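Local coordinates for protein CurF (Lyngbya majuscula, PDB 5DP2) that probably forms the cyclopropane ring during curacin A biosynthesis, as an NADP-binding cyclopropanase of the enoyl reductase family within a polyketide synthase, at residues Leu131-Phe143 with Gly306-Ser318. Numbering follows the deposited sequence. Where two conformers were deposited one is given.
Sequences LSMVEAATIFMSF and GSLKPLPYKVFPS
Thr138 and Leu311 meet because a chi1 of 73° sets the threonine OG1 between its own backbone N and carbonyl carbon, where it lies between Leu311 N and Glu135 O. Leu311 N donates to Thr138 OG1 at 3.0 Å, and Thr138 OG1 in turn donates to Glu135 O, 2.8 Å away and in the carbonyl plane. One hydroxyl thus relays a hydrogen bond from the incoming loop to the backbone carbonyl of Glu135, which also accepts from Thr138 N. Tyr313 CG takes the same kind of position (chi1 62°), which lays the ring across Val134; CG1 of the valine sits over one face, 3.5 Å from the centroid, in a CH-pi contact, and also touches Val315 CG2 at 3.6 Å. The phenol hydroxyl reaches the helix start through two waters, one bound to Ser132 OG and the other donating to Glu135 OE2. Ser132 and Glu135 form a capping box: Glu135 N donates to Ser132 OG while Ser132 N donates to Glu135 OE1, on its anti lone pair. Glu135 CB packs on Pro310 CG at 3.7 Å. Leu131 CD2 adds to the proline's apolar cover. Farther along, Phe143 CE2 meets Leu311 CD2 at 3.5 Å, with Leu308 CD1 near the same ring. Beside Leu311 CD1, Ser142 bonds through OG to Lys336, and the side chain of Ser142 lies about 4 Å from the bound NADP. The contact therefore joins helices 133-136 and 140-153 to the link between helix 290-305 and strand 313-317, which pairs in parallel with strand 336-340, while Phe143 also packs on helix 170-181.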
ATOM      1  N   LEU A 131       0.955  12.086  15.411  1.00  9.47           N
ATOM      2  CA  LEU A 131       1.469  12.175  14.050  1.00  9.19           C
ATOM      3  C   LEU A 131       0.821  13.352  13.323  1.00  9.08           C
ATOM      4  O   LEU A 131      -0.338  13.689  13.551  1.00 11.46           O
ATOM      5  CB  LEU A 131       1.189  10.888  13.298  1.00  9.50           C
ATOM      6  CG  LEU A 131       1.820   9.637  13.855  1.00 10.77           C
ATOM      7  CD1 LEU A 131       1.489   8.446  12.962  1.00 12.59           C
ATOM      8  CD2 LEU A 131       3.327   9.801  14.014  1.00 11.62           C
ATOM      9  N   SER A 132       1.567  13.964  12.410  1.00  8.83           N
ATOM     10  CA  SER A 132       0.967  14.933  11.493  1.00  8.74           C
ATOM     11  C   SER A 132       0.044  14.232  10.488  1.00  7.73           C
ATOM     12  O   SER A 132       0.112  13.002  10.327  1.00  7.40           O
ATOM     13  CB  SER A 132       2.061  15.704  10.780  1.00  9.32           C
ATOM     14  OG  SER A 132       2.706  14.848   9.855  1.00  9.29           O
ATOM     15  N   MET A 133      -0.800  15.014   9.807  1.00  7.71           N
ATOM     16  CA  MET A 133      -1.593  14.446   8.725  1.00  7.40           C
ATOM     17  C   MET A 133      -0.738  13.760   7.665  1.00  6.81           C
ATOM     18  O   MET A 133      -1.037  12.645   7.252  1.00  6.90           O
ATOM     19  CB  MET A 133      -2.505  15.502   8.086  1.00  8.34           C
ATOM     20  CG  MET A 133      -3.658  15.955   8.968  1.00  9.47           C
ATOM     21  SD  MET A 133      -4.933  14.704   9.057  1.00  9.67           S
ATOM     22  CE  MET A 133      -6.057  15.444  10.206  1.00 12.18           C
ATOM     23  N   VAL A 134       0.337  14.423   7.231  1.00  7.06           N
ATOM     24  CA  VAL A 134       1.195  13.839   6.199  0.63  6.88           C
ATOM     25  C   VAL A 134       1.846  12.545   6.683  1.00  6.59           C
ATOM     26  O   VAL A 134       1.923  11.570   5.955  1.00  7.34           O
ATOM     27  CB  VAL A 134       2.227  14.877   5.737  0.63  7.48           C
ATOM     28  CG1 VAL A 134       3.354  14.212   4.971  0.63  8.20           C
ATOM     29  CG2 VAL A 134       1.544  15.928   4.861  0.63  8.67           C
ATOM     30  N   GLU A 135       2.333  12.538   7.932  1.00  6.37           N
ATOM     31  CA  GLU A 135       2.904  11.309   8.488  0.51  6.55           C
ATOM     32  C   GLU A 135       1.891  10.179   8.531  1.00  5.99           C
ATOM     33  O   GLU A 135       2.165   9.044   8.151  1.00  6.31           O
ATOM     34  CB  GLU A 135       3.431  11.563   9.903  0.51  7.31           C
ATOM     35  CG  GLU A 135       4.765  12.280   9.940  0.51  7.87           C
ATOM     36  CD  GLU A 135       5.233  12.611  11.344  0.51  9.16           C
ATOM     37  OE1 GLU A 135       4.399  13.015  12.196  0.51  9.49           O
ATOM     38  OE2 GLU A 135       6.461  12.513  11.567  0.51 12.70           O
ATOM     39  N   ALA A 136       0.694  10.495   9.016  1.00  6.17           N
ATOM     40  CA  ALA A 136      -0.344   9.474   9.135  1.00  6.02           C
ATOM     41  C   ALA A 136      -0.790   8.951   7.775  1.00  5.49           C
ATOM     42  O   ALA A 136      -1.211   7.812   7.660  1.00  6.19           O
ATOM     43  CB  ALA A 136      -1.531   9.979   9.943  1.00  6.79           C
ATOM     44  N   ALA A 137      -0.671   9.801   6.744  1.00  5.82           N
ATOM     45  CA  ALA A 137      -1.034   9.424   5.370  1.00  5.84           C
ATOM     46  C   ALA A 137      -0.110   8.365   4.799  1.00  5.52           C
ATOM     47  O   ALA A 137      -0.429   7.811   3.748  1.00  6.62           O
ATOM     48  CB  ALA A 137      -1.055  10.645   4.471  1.00  6.96           C
ATOM     49  N   THR A 138       1.020   8.069   5.457  1.00  5.25           N
ATOM     50  CA  THR A 138       1.893   7.009   4.967  1.00  5.44           C
ATOM     51  C   THR A 138       1.481   5.623   5.430  1.00  5.51           C
ATOM     52  O   THR A 138       2.076   4.643   4.974  1.00  6.69           O
ATOM     53  CB  THR A 138       3.368   7.257   5.374  1.00  5.60           C
ATOM     54  OG1 THR A 138       3.554   7.017   6.780  1.00  5.80           O
ATOM     55  CG2 THR A 138       3.871   8.603   4.976  1.00  6.37           C
ATOM     56  N   ILE A 139       0.496   5.506   6.330  1.00  5.30           N
ATOM     57  CA  ILE A 139       0.311   4.252   7.070  1.00  5.74           C
ATOM     58  C   ILE A 139      -0.525   3.180   6.373  1.00  5.26           C
ATOM     59  O   ILE A 139      -0.091   2.039   6.263  1.00  5.63           O
ATOM     60  CB  ILE A 139      -0.295   4.542   8.481  1.00  6.44           C
ATOM     61  CG1 ILE A 139       0.688   5.350   9.322  1.00  7.51           C
ATOM     62  CG2 ILE A 139      -0.696   3.238   9.160  1.00  7.12           C
ATOM     63  CD1 ILE A 139       0.135   5.810  10.650  1.00  8.75           C
ATOM     64  N   PHE A 140      -1.770   3.513   5.981  1.00  4.94           N
ATOM     65  CA  PHE A 140      -2.793   2.478   5.800  1.00  4.78           C
ATOM     66  C   PHE A 140      -2.438   1.383   4.791  1.00  4.40           C
ATOM     67  O   PHE A 140      -2.309   0.211   5.157  1.00  4.71           O
ATOM     68  CB  PHE A 140      -4.149   3.135   5.442  1.00  4.81           C
ATOM     69  CG  PHE A 140      -5.274   2.158   5.293  1.00  4.86           C
ATOM     70  CD1 PHE A 140      -5.971   1.686   6.410  1.00  5.58           C
ATOM     71  CD2 PHE A 140      -5.640   1.669   4.046  1.00  5.19           C
ATOM     72  CE1 PHE A 140      -6.986   0.759   6.266  1.00  6.25           C
ATOM     73  CE2 PHE A 140      -6.663   0.746   3.897  1.00  5.86           C
ATOM     74  CZ  PHE A 140      -7.326   0.282   5.018  1.00  6.51           C
ATOM     75  N   MET A 141      -2.335   1.710   3.504  1.00  4.59           N
ATOM     76  CA  MET A 141      -2.225   0.626   2.560  0.65  4.62           C
ATOM     77  C   MET A 141      -0.901  -0.129   2.733  1.00  4.35           C
ATOM     78  O   MET A 141      -0.868  -1.368   2.688  1.00  5.15           O
ATOM     79  CB  MET A 141      -2.422   1.131   1.138  0.65  5.42           C
ATOM     80  CG  MET A 141      -2.529   0.041   0.113  0.65  6.13           C
ATOM     81  SD  MET A 141      -3.877  -1.128   0.287  0.65  8.69           S
ATOM     82  CE  MET A 141      -5.227  -0.167  -0.385  0.65 10.48           C
ATOM     83  N   SER A 142       0.194   0.588   2.916  1.00  4.33           N
ATOM     84  CA  SER A 142       1.503  -0.075   2.968  1.00  4.49           C
ATOM     85  C   SER A 142       1.639  -0.974   4.210  1.00  4.10           C
ATOM     86  O   SER A 142       2.072  -2.122   4.102  1.00  4.36           O
ATOM     87  CB  SER A 142       2.625   0.942   2.883  1.00  4.95           C
ATOM     88  OG  SER A 142       2.583   1.680   1.676  1.00  5.66           O
ATOM     89  N   PHE A 143       1.312  -0.437   5.391  1.00  4.15           N
ATOM     90  CA  PHE A 143       1.413  -1.252   6.599  1.00  4.36           C
ATOM     91  C   PHE A 143       0.355  -2.319   6.688  1.00  4.12           C
ATOM     92  O   PHE A 143       0.634  -3.400   7.226  1.00  4.60           O
ATOM     93  CB  PHE A 143       1.435  -0.405   7.881  1.00  4.47           C
ATOM     94  CG  PHE A 143       2.761   0.263   8.152  1.00  4.59           C
ATOM     95  CD1 PHE A 143       3.741  -0.406   8.874  1.00  5.60           C
ATOM     96  CD2 PHE A 143       3.029   1.528   7.674  1.00  5.27           C
ATOM     97  CE1 PHE A 143       4.955   0.207   9.156  1.00  6.53           C
ATOM     98  CE2 PHE A 143       4.239   2.155   7.977  1.00  6.61           C
ATOM     99  CZ  PHE A 143       5.197   1.486   8.721  1.00  7.19           C
ATOM    100  N   GLY A 306       5.405   4.145  19.012  1.00 11.71           N
ATOM    101  CA  GLY A 306       6.626   4.352  18.234  1.00 11.85           C
ATOM    102  C   GLY A 306       7.359   3.071  17.868  1.00 10.86           C
ATOM    103  O   GLY A 306       8.426   3.137  17.267  1.00 12.55           O
ATOM    104  N   SER A 307       6.807   1.890  18.180  1.00 10.36           N
ATOM    105  CA  SER A 307       7.370   0.639  17.664  1.00 10.39           C
ATOM    106  C   SER A 307       7.401   0.586  16.139  1.00  9.40           C
ATOM    107  O   SER A 307       8.262  -0.060  15.556  1.00 11.82           O
ATOM    108  CB  SER A 307       6.589  -0.562  18.200  1.00 11.76           C
ATOM    109  OG  SER A 307       6.840  -0.787  19.568  1.00 15.12           O
ATOM    110  N   LEU A 308       6.401   1.206  15.519  1.00  7.92           N
ATOM    111  CA  LEU A 308       6.404   1.468  14.072  1.00  7.55           C
ATOM    112  C   LEU A 308       6.375   2.982  13.900  1.00  7.32           C
ATOM    113  O   LEU A 308       5.843   3.710  14.747  1.00  8.33           O
ATOM    114  CB  LEU A 308       5.209   0.829  13.371  1.00  7.62           C
ATOM    115  CG  LEU A 308       5.165  -0.697  13.477  1.00  7.67           C
ATOM    116  CD1 LEU A 308       3.867  -1.190  12.857  1.00  7.92           C
ATOM    117  CD2 LEU A 308       6.361  -1.380  12.814  1.00  8.24           C
ATOM    118  N   LYS A 309       6.954   3.449  12.782  1.00  7.47           N
ATOM    119  CA  LYS A 309       7.080   4.865  12.490  1.00  7.38           C
ATOM    120  C   LYS A 309       6.513   5.159  11.111  1.00  6.15           C
ATOM    121  O   LYS A 309       6.489   4.276  10.244  1.00  6.57           O
ATOM    122  CB  LYS A 309       8.556   5.283  12.502  1.00  9.93           C
ATOM    123  CG  LYS A 309       9.313   5.036  13.777  1.00 16.08           C
ATOM    124  CD  LYS A 309       9.223   6.188  14.730  1.00 20.97           C
ATOM    125  CE  LYS A 309      10.298   6.144  15.816  1.00 25.08           C
ATOM    126  NZ  LYS A 309      10.012   5.299  17.004  1.00 25.02           N
ATOM    127  N   PRO A 310       6.091   6.398  10.871  1.00  6.18           N
ATOM    128  CA  PRO A 310       5.715   6.778   9.523  1.00  6.64           C
ATOM    129  C   PRO A 310       6.823   6.441   8.538  1.00  6.14           C
ATOM    130  O   PRO A 310       8.028   6.447   8.863  1.00  7.51           O
ATOM    131  CB  PRO A 310       5.527   8.295   9.599  1.00  8.27           C
ATOM    132  CG  PRO A 310       5.348   8.599  11.024  1.00  9.98           C
ATOM    133  CD  PRO A 310       6.009   7.529  11.817  1.00  7.61           C
ATOM    134  N   LEU A 311       6.426   6.164   7.298  1.00  5.67           N
ATOM    135  CA  LEU A 311       7.421   5.977   6.229  1.00  5.58           C
ATOM    136  C   LEU A 311       8.098   7.279   5.887  1.00  5.92           C
ATOM    137  O   LEU A 311       7.518   8.352   6.064  1.00  6.38           O
ATOM    138  CB  LEU A 311       6.741   5.423   4.972  1.00  5.56           C
ATOM    139  CG  LEU A 311       5.971   4.131   5.137  1.00  6.58           C
ATOM    140  CD1 LEU A 311       5.452   3.680   3.774  1.00  8.10           C
ATOM    141  CD2 LEU A 311       6.805   3.051   5.835  1.00  7.67           C
ATOM    142  N   PRO A 312       9.309   7.207   5.305  1.00  6.24           N
ATOM    143  CA  PRO A 312       9.852   8.384   4.594  1.00  6.34           C
ATOM    144  C   PRO A 312       8.826   8.862   3.573  1.00  5.84           C
ATOM    145  O   PRO A 312       8.115   8.031   2.987  1.00  6.17           O
ATOM    146  CB  PRO A 312      11.125   7.840   3.918  1.00  7.16           C
ATOM    147  CG  PRO A 312      11.484   6.641   4.733  1.00  7.60           C
ATOM    148  CD  PRO A 312      10.177   6.040   5.107  1.00  6.65           C
ATOM    149  N   TYR A 313       8.787  10.159   3.356  1.00  6.76           N
ATOM    150  CA  TYR A 313       7.796  10.689   2.418  1.00  6.72           C
ATOM    151  C   TYR A 313       8.323  11.925   1.704  1.00  7.04           C
ATOM    152  O   TYR A 313       9.267  12.579   2.130  1.00  8.39           O
ATOM    153  CB  TYR A 313       6.461  11.005   3.118  1.00  7.86           C
ATOM    154  CG  TYR A 313       6.541  12.070   4.196  1.00  8.39           C
ATOM    155  CD1 TYR A 313       6.574  13.435   3.860  1.00 10.61           C
ATOM    156  CD2 TYR A 313       6.651  11.727   5.539  1.00  9.61           C
ATOM    157  CE1 TYR A 313       6.686  14.412   4.835  1.00 12.88           C
ATOM    158  CE2 TYR A 313       6.742  12.694   6.528  1.00 10.92           C
ATOM    159  CZ  TYR A 313       6.761  14.038   6.171  1.00 12.04           C
ATOM    160  OH  TYR A 313       6.876  15.004   7.148  1.00 14.66           O
ATOM    161  N   LYS A 314       7.643  12.235   0.602  1.00  6.91           N
ATOM    162  CA  LYS A 314       7.821  13.467  -0.140  1.00  7.53           C
ATOM    163  C   LYS A 314       6.432  14.057  -0.412  1.00  6.86           C
ATOM    164  O   LYS A 314       5.545  13.326  -0.889  1.00  7.43           O
ATOM    165  CB  LYS A 314       8.562  13.245  -1.454  1.00  9.34           C
ATOM    166  CG  LYS A 314       8.795  14.574  -2.177  1.00 11.52           C
ATOM    167  CD  LYS A 314       9.635  14.448  -3.430  1.00 14.12           C
ATOM    168  CE  LYS A 314       9.681  15.736  -4.199  1.00 17.72           C
ATOM    169  NZ  LYS A 314      10.558  16.718  -3.526  1.00 22.06           N
ATOM    170  N   VAL A 315       6.265  15.338  -0.097  1.00  7.16           N
ATOM    171  CA  VAL A 315       4.969  16.005  -0.244  1.00  7.44           C
ATOM    172  C   VAL A 315       4.902  16.766  -1.568  1.00  7.51           C
ATOM    173  O   VAL A 315       5.867  17.433  -1.986  1.00  9.13           O
ATOM    174  CB  VAL A 315       4.716  16.979   0.912  1.00  9.12           C
ATOM    175  CG1 VAL A 315       3.479  17.845   0.696  1.00 12.21           C
ATOM    176  CG2 VAL A 315       4.606  16.251   2.221  1.00 10.81           C
ATOM    177  N   PHE A 316       3.738  16.666  -2.226  1.00  7.10           N
ATOM    178  CA  PHE A 316       3.376  17.487  -3.359  1.00  7.45           C
ATOM    179  C   PHE A 316       2.065  18.180  -3.053  1.00  6.92           C
ATOM    180  O   PHE A 316       1.135  17.538  -2.537  1.00  8.42           O
ATOM    181  CB  PHE A 316       3.157  16.621  -4.622  1.00  8.26           C
ATOM    182  CG  PHE A 316       4.416  16.012  -5.179  1.00  8.95           C
ATOM    183  CD1 PHE A 316       4.992  14.906  -4.599  1.00  9.71           C
ATOM    184  CD2 PHE A 316       5.004  16.517  -6.321  1.00 11.96           C
ATOM    185  CE1 PHE A 316       6.153  14.343  -5.113  1.00 11.68           C
ATOM    186  CE2 PHE A 316       6.175  15.965  -6.829  1.00 13.24           C
ATOM    187  CZ  PHE A 316       6.741  14.877  -6.226  1.00 13.45           C
ATOM    188  N   PRO A 317       1.915  19.459  -3.400  1.00  7.71           N
ATOM    189  CA  PRO A 317       0.596  20.082  -3.285  1.00  8.55           C
ATOM    190  C   PRO A 317      -0.347  19.514  -4.354  1.00  7.66           C
ATOM    191  O   PRO A 317       0.076  19.031  -5.391  1.00  7.87           O
ATOM    192  CB  PRO A 317       0.907  21.557  -3.537  1.00 10.28           C
ATOM    193  CG  PRO A 317       2.064  21.513  -4.497  1.00 11.81           C
ATOM    194  CD  PRO A 317       2.906  20.363  -4.015  1.00  9.65           C
ATOM    195  N   SER A 318      -1.653  19.648  -4.107  1.00  8.54           N
ATOM    196  CA  SER A 318      -2.651  19.117  -5.016  1.00  9.20           C
ATOM    197  C   SER A 318      -2.529  19.635  -6.446  1.00  8.69           C
ATOM    198  O   SER A 318      -2.804  18.876  -7.390  1.00  8.95           O
ATOM    199  CB  SER A 318      -4.060  19.419  -4.501  1.00 11.50           C
ATOM    200  OG  SER A 318      -4.272  20.822  -4.380  1.00 13.55           O
TER
HETATM  201  O   HOH W   1       4.944  16.028   8.880  1.00 20.16           O
HETATM  202  O   HOH W   2       7.839  14.109   9.532  1.00 23.04           O